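Local coordinates for protein organophosphorus hydrolase (Pseudomonas pseudoalcaligenes, PDB 4LE6) that probably hydrolyses phosphotriesters such as aryl dialkyl phosphates, using a two-zinc centre in a metallo-beta-lactamase fold, at residues I248-P259 and Q274-E282. Sequence-based numbering, arbitrary orientation. Where two conformers were deposited one is given.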
ATOM      1  N   ILE A 248       0.227  19.444   3.498  1.00 23.90           N
ATOM      2  CA  ILE A 248      -1.100  19.696   4.085  1.00 25.24           C
ATOM      3  C   ILE A 248      -1.258  18.980   5.415  1.00 26.17           C
ATOM      4  O   ILE A 248      -1.877  19.484   6.347  1.00 26.42           O
ATOM      5  CB  ILE A 248      -2.220  19.189   3.139  1.00 26.70           C
ATOM      6  CG1 ILE A 248      -2.205  19.987   1.840  1.00 28.59           C
ATOM      7  CG2 ILE A 248      -3.608  19.245   3.819  1.00 27.34           C
ATOM      8  CD1 ILE A 248      -2.251  21.520   2.034  1.00 30.79           C
ATOM      9  N   LEU A 249      -0.695  17.788   5.514  1.00 24.98           N
ATOM     10  CA  LEU A 249      -0.629  17.155   6.809  1.00 28.22           C
ATOM     11  C   LEU A 249       0.541  16.211   6.850  1.00 25.24           C
ATOM     12  O   LEU A 249       1.068  15.789   5.823  1.00 24.26           O
ATOM     13  CB  LEU A 249      -1.941  16.470   7.195  1.00 32.36           C
ATOM     14  CG  LEU A 249      -2.495  15.332   6.347  1.00 31.63           C
ATOM     15  CD1 LEU A 249      -1.980  13.977   6.841  1.00 27.53           C
ATOM     16  CD2 LEU A 249      -4.011  15.382   6.399  1.00 29.88           C
ATOM     17  N   LEU A 250       0.950  15.941   8.071  1.00 23.08           N
ATOM     18  CA  LEU A 250       2.172  15.236   8.366  1.00 29.86           C
ATOM     19  C   LEU A 250       1.921  13.853   8.954  1.00 29.31           C
ATOM     20  O   LEU A 250       2.800  13.006   8.902  1.00 27.96           O
ATOM     21  CB  LEU A 250       2.954  16.050   9.382  1.00 38.16           C
ATOM     22  CG  LEU A 250       4.449  16.153   9.118  1.00 52.75           C
ATOM     23  CD1 LEU A 250       4.760  17.449   8.370  1.00 53.28           C
ATOM     24  CD2 LEU A 250       5.160  16.070  10.447  1.00 64.60           C
ATOM     25  N   ASN A 251       0.743  13.636   9.534  1.00 27.36           N
ATOM     26  CA  ASN A 251       0.437  12.354  10.178  1.00 25.58           C
ATOM     27  C   ASN A 251      -0.975  11.902   9.848  1.00 23.31           C
ATOM     28  O   ASN A 251      -1.950  12.478  10.340  1.00 22.38           O
ATOM     29  CB  ASN A 251       0.616  12.472  11.690  1.00 23.51           C
ATOM     30  CG  ASN A 251       0.525  11.127  12.406  1.00 27.99           C
ATOM     31  OD1 ASN A 251      -0.373  10.327  12.141  1.00 26.93           O
ATOM     32  ND2 ASN A 251       1.461  10.872  13.315  1.00 32.00           N
ATOM     33  N   HIS A 252      -1.078  10.877   9.008  1.00 23.29           N
ATOM     34  CA  HIS A 252      -2.359  10.422   8.483  1.00 24.37           C
ATOM     35  C   HIS A 252      -3.234   9.831   9.594  1.00 26.24           C
ATOM     36  O   HIS A 252      -4.460   9.809   9.476  1.00 26.63           O
ATOM     37  CB  HIS A 252      -2.137   9.355   7.420  1.00 26.11           C
ATOM     38  CG  HIS A 252      -1.717   8.041   7.993  1.00 26.42           C
ATOM     39  ND1 HIS A 252      -0.425   7.794   8.401  1.00 30.76           N
ATOM     40  CD2 HIS A 252      -2.423   6.924   8.278  1.00 25.22           C
ATOM     41  CE1 HIS A 252      -0.346   6.569   8.891  1.00 31.51           C
ATOM     42  NE2 HIS A 252      -1.546   6.019   8.829  1.00 32.01           N
ATOM     43  N   ALA A 253      -2.615   9.360  10.671  1.00 28.68           N
ATOM     44  CA  ALA A 253      -3.367   8.678  11.722  1.00 28.73           C
ATOM     45  C   ALA A 253      -4.037   9.660  12.650  1.00 27.06           C
ATOM     46  O   ALA A 253      -4.923   9.277  13.399  1.00 26.33           O
ATOM     47  CB  ALA A 253      -2.474   7.746  12.527  1.00 27.52           C
ATOM     48  N   VAL A 254      -3.628  10.925  12.593  1.00 29.76           N
ATOM     49  CA  VAL A 254      -4.120  11.931  13.536  1.00 30.34           C
ATOM     50  C   VAL A 254      -4.883  13.051  12.843  1.00 29.63           C
ATOM     51  O   VAL A 254      -5.948  13.443  13.309  1.00 26.88           O
ATOM     52  CB  VAL A 254      -2.957  12.558  14.331  1.00 25.98           C
ATOM     53  CG1 VAL A 254      -3.432  13.689  15.236  1.00 26.69           C
ATOM     54  CG2 VAL A 254      -2.237  11.511  15.140  1.00 25.68           C
ATOM     55  N   GLN A 255      -4.334  13.565  11.742  1.00 24.81           N
ATOM     56  CA  GLN A 255      -4.779  14.842  11.195  1.00 28.62           C
ATOM     57  C   GLN A 255      -5.905  14.747  10.163  1.00 28.19           C
ATOM     58  O   GLN A 255      -6.462  15.766   9.772  1.00 25.65           O
ATOM     59  CB  GLN A 255      -3.590  15.599  10.595  1.00 28.77           C
ATOM     60  CG  GLN A 255      -2.553  16.040  11.637  1.00 27.84           C
ATOM     61  CD  GLN A 255      -1.382  16.773  11.010  1.00 27.48           C
ATOM     62  OE1 GLN A 255      -0.572  16.172  10.315  1.00 27.16           O
ATOM     63  NE2 GLN A 255      -1.306  18.076  11.227  1.00 26.37           N
ATOM     64  N   PHE A 256      -6.224  13.544   9.694  1.00 25.79           N
ATOM     65  CA  PHE A 256      -7.476  13.353   8.974  1.00 25.47           C
ATOM     66  C   PHE A 256      -8.603  13.358   9.992  1.00 27.50           C
ATOM     67  O   PHE A 256      -9.551  14.148   9.877  1.00 26.83           O
ATOM     68  CB  PHE A 256      -7.463  12.057   8.173  1.00 24.50           C
ATOM     69  CG  PHE A 256      -6.680  12.151   6.885  1.00 22.81           C
ATOM     70  CD1 PHE A 256      -7.237  12.737   5.765  1.00 21.49           C
ATOM     71  CD2 PHE A 256      -5.397  11.634   6.793  1.00 21.01           C
ATOM     72  CE1 PHE A 256      -6.521  12.811   4.565  1.00 21.39           C
ATOM     73  CE2 PHE A 256      -4.680  11.709   5.603  1.00 22.87           C
ATOM     74  CZ  PHE A 256      -5.240  12.299   4.491  1.00 21.53           C
ATOM     75  N   ALA A 257      -8.488  12.515  11.017  1.00 26.27           N
ATOM     76  CA  ALA A 257      -9.521  12.468  12.055  1.00 26.49           C
ATOM     77  C   ALA A 257      -9.642  13.801  12.811  1.00 27.74           C
ATOM     78  O   ALA A 257     -10.744  14.229  13.162  1.00 27.96           O
ATOM     79  CB  ALA A 257      -9.249  11.337  13.024  1.00 27.76           C
ATOM     80  N   LYS A 258      -8.508  14.452  13.067  1.00 27.30           N
ATOM     81  CA  LYS A 258      -8.486  15.704  13.829  1.00 28.74           C
ATOM     82  C   LYS A 258      -7.599  16.749  13.142  1.00 27.66           C
ATOM     83  O   LYS A 258      -6.456  16.983  13.551  1.00 26.91           O
ATOM     84  CB  LYS A 258      -8.030  15.421  15.259  1.00 32.83           C
ATOM     85  CG  LYS A 258      -8.950  14.412  15.947  1.00 38.37           C
ATOM     86  CD  LYS A 258      -8.870  14.471  17.465  1.00 47.65           C
ATOM     87  CE  LYS A 258      -9.826  13.455  18.106  1.00 58.10           C
ATOM     88  NZ  LYS A 258      -9.592  13.283  19.570  1.00 66.81           N
ATOM     89  N   PRO A 259      -8.129  17.368  12.073  1.00 31.66           N
ATOM     90  CA  PRO A 259      -7.358  18.352  11.300  1.00 30.03           C
ATOM     91  C   PRO A 259      -6.937  19.528  12.166  1.00 29.42           C
ATOM     92  O   PRO A 259      -5.997  20.222  11.789  1.00 28.72           O
ATOM     93  CB  PRO A 259      -8.339  18.812  10.226  1.00 30.88           C
ATOM     94  CG  PRO A 259      -9.321  17.693  10.090  1.00 35.90           C
ATOM     95  CD  PRO A 259      -9.458  17.127  11.488  1.00 35.31           C
ATOM     96  N   GLN A 274      -6.124  26.188   8.831  1.00 29.38           N
ATOM     97  CA  GLN A 274      -7.172  26.676   7.918  1.00 28.96           C
ATOM     98  C   GLN A 274      -7.052  26.103   6.486  1.00 27.38           C
ATOM     99  O   GLN A 274      -8.035  25.587   5.879  1.00 27.16           O
ATOM    100  CB  GLN A 274      -7.145  28.205   7.868  1.00 33.54           C
ATOM    101  CG  GLN A 274      -8.307  28.821   7.089  1.00 37.76           C
ATOM    102  CD  GLN A 274      -8.201  30.345   6.948  1.00 47.17           C
ATOM    103  OE1 GLN A 274      -7.114  30.917   7.041  1.00 56.89           O
ATOM    104  NE2 GLN A 274      -9.332  31.001   6.710  1.00 44.32           N
ATOM    105  N   SER A 275      -5.841  26.159   5.947  1.00 29.40           N
ATOM    106  CA  SER A 275      -5.594  25.584   4.621  1.00 33.27           C
ATOM    107  C   SER A 275      -5.873  24.080   4.608  1.00 32.59           C
ATOM    108  O   SER A 275      -6.480  23.554   3.670  1.00 32.56           O
ATOM    109  CB  SER A 275      -4.154  25.842   4.203  1.00 34.82           C
ATOM    110  OG  SER A 275      -3.916  27.229   4.207  1.00 33.46           O
ATOM    111  N   ARG A 276      -5.442  23.381   5.651  1.00 31.68           N
ATOM    112  CA  ARG A 276      -5.729  21.941   5.739  1.00 28.83           C
ATOM    113  C   ARG A 276      -7.245  21.655   5.750  1.00 27.70           C
ATOM    114  O   ARG A 276      -7.735  20.817   4.980  1.00 27.25           O
ATOM    115  CB  ARG A 276      -5.082  21.337   6.980  1.00 29.04           C
ATOM    116  CG  ARG A 276      -5.466  19.866   7.222  1.00 26.36           C
ATOM    117  CD  ARG A 276      -4.540  19.189   8.230  1.00 25.85           C
ATOM    118  NE  ARG A 276      -4.391  19.962   9.464  1.00 28.74           N
ATOM    119  CZ  ARG A 276      -3.333  20.706   9.768  1.00 27.59           C
ATOM    120  NH1 ARG A 276      -3.303  21.367  10.908  1.00 31.40           N
ATOM    121  NH2 ARG A 276      -2.305  20.808   8.944  1.00 24.02           N
ATOM    122  N   GLN A 277      -7.986  22.353   6.607  1.00 27.97           N
ATOM    123  CA  GLN A 277      -9.446  22.179   6.652  1.00 30.60           C
ATOM    124  C   GLN A 277     -10.084  22.402   5.278  1.00 30.93           C
ATOM    125  O   GLN A 277     -10.903  21.581   4.797  1.00 29.58           O
ATOM    126  CB  GLN A 277     -10.053  23.134   7.667  1.00 32.71           C
ATOM    127  CG  GLN A 277      -9.743  22.752   9.108  1.00 35.20           C
ATOM    128  CD  GLN A 277     -10.666  21.666   9.660  1.00 42.49           C
ATOM    129  OE1 GLN A 277     -11.355  20.964   8.912  1.00 42.57           O
ATOM    130  NE2 GLN A 277     -10.682  21.528  10.982  1.00 46.85           N
ATOM    131  N   ARG A 278      -9.680  23.491   4.623  1.00 30.09           N
ATOM    132  CA  ARG A 278     -10.236  23.818   3.314  0.74 29.73           C
ATOM    133  C   ARG A 278      -9.899  22.766   2.258  1.00 27.27           C
ATOM    134  O   ARG A 278     -10.782  22.307   1.497  1.00 25.76           O
ATOM    135  CB  ARG A 278      -9.724  25.178   2.854  0.74 31.69           C
ATOM    136  CG  ARG A 278     -10.173  25.562   1.465  0.74 33.16           C
ATOM    137  CD  ARG A 278      -9.950  27.045   1.210  0.74 35.03           C
ATOM    138  NE  ARG A 278      -8.529  27.395   1.272  0.74 33.83           N
ATOM    139  CZ  ARG A 278      -7.675  27.256   0.265  0.74 32.10           C
ATOM    140  NH1 ARG A 278      -6.407  27.608   0.424  0.74 35.32           N
ATOM    141  NH2 ARG A 278      -8.073  26.769  -0.901  0.74 28.65           N
ATOM    142  N   ILE A 279      -8.625  22.403   2.187  1.00 26.39           N
ATOM    143  CA  ILE A 279      -8.175  21.444   1.185  1.00 23.36           C
ATOM    144  C   ILE A 279      -8.809  20.067   1.425  1.00 23.58           C
ATOM    145  O   ILE A 279      -9.157  19.354   0.477  1.00 22.77           O
ATOM    146  CB  ILE A 279      -6.636  21.349   1.179  1.00 23.62           C
ATOM    147  CG1 ILE A 279      -6.017  22.678   0.695  1.00 28.40           C
ATOM    148  CG2 ILE A 279      -6.145  20.188   0.292  1.00 23.31           C
ATOM    149  CD1 ILE A 279      -6.432  23.110  -0.709  1.00 31.71           C
ATOM    150  N   LEU A 280      -8.955  19.674   2.687  1.00 26.79           N
ATOM    151  CA  LEU A 280      -9.548  18.367   2.966  1.00 23.28           C
ATOM    152  C   LEU A 280     -11.002  18.402   2.533  1.00 25.11           C
ATOM    153  O   LEU A 280     -11.486  17.473   1.858  1.00 25.11           O
ATOM    154  CB  LEU A 280      -9.449  18.016   4.450  1.00 23.96           C
ATOM    155  CG  LEU A 280      -8.069  17.595   4.954  1.00 24.73           C
ATOM    156  CD1 LEU A 280      -8.096  17.512   6.478  1.00 24.02           C
ATOM    157  CD2 LEU A 280      -7.642  16.259   4.338  1.00 24.56           C
ATOM    158  N   ALA A 281     -11.696  19.480   2.896  1.00 26.79           N
ATOM    159  CA  ALA A 281     -13.097  19.609   2.509  1.00 26.82           C
ATOM    160  C   ALA A 281     -13.255  19.514   0.983  1.00 28.27           C
ATOM    161  O   ALA A 281     -14.111  18.768   0.484  1.00 28.27           O
ATOM    162  CB  ALA A 281     -13.669  20.914   3.024  1.00 27.20           C
ATOM    163  N   GLU A 282     -12.411  20.248   0.248  1.00 28.44           N
ATOM    164  CA  GLU A 282     -12.463  20.243  -1.217  1.00 27.28           C
ATOM    165  C   GLU A 282     -12.125  18.874  -1.820  1.00 26.61           C
ATOM    166  O   GLU A 282     -12.797  18.401  -2.745  1.00 27.41           O
ATOM    167  CB  GLU A 282     -11.496  21.306  -1.772  1.00 30.45           C
ATOM    168  CG  GLU A 282     -11.165  21.176  -3.246  1.00 50.22           C
ATOM    169  CD  GLU A 282     -10.302  22.324  -3.751  1.00 62.81           C
ATOM    170  OE1 GLU A 282      -9.731  23.062  -2.914  1.00 61.52           O
ATOM    171  OE2 GLU A 282     -10.199  22.488  -4.988  1.00 68.84           O
TER
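Arg276 reaches from its helix into the curl of 248-259 and ties the two ends of that loop together. Its CG stands anti to the backbone N (chi1 174°), and a bend at chi3 turns the guanidinium so that its edge meets two backbone carbonyls lying close to its plane. Arg276 NH2 gives a nearly straight bond to Ile248 O at 2.9 Å. On the Pro259 side the grip is side-on and falls on one oxygen: Arg276 NE reaches Pro259 O at 2.8 Å on a lone pair, and NH1 bonds the same atom at 3.1 Å, less straight. The guanidinium is thereby fixed in rotation by three bonds. Over the centre of one of its faces sits the amide nitrogen of Gln255, with NE2 3.6 Å from Arg276 CZ and the two planes 43° apart. That amide is itself pinned: OE1 accepts from Leu250 N and Asn251 N, while NE2 donates to Val261 O.

Apolar contacts flank this polar knot. The side chains of Ile248 and Arg276 run antiparallel, with Ile248 CG2 lying against Arg276 CG. One turn further along the helix, Leu280 splits its two methyls: CD1 packs on Pro259 CG (3.8 Å), whereas CD2 approaches Phe256 CE1 obliquely at 3.6 Å. Leu249 CD2 covers the centre of one face of the Phe256 ring, and Gln277 lays its amide across Pro259 CB. Trp245 and Tyr310, on strands of the adjoining sheet, also touch Leu280.

Ile248 directly follows Asp247, the aspartate shared by both zinc ions. The contact thus anchors the loop leaving strand 240-246 to helix 269-286, one of the outer helices of the metallo-beta-lactamase alpha-beta/beta-alpha sandwich, with the side chain of Ile248 about 10 Å from a bound zinc ion.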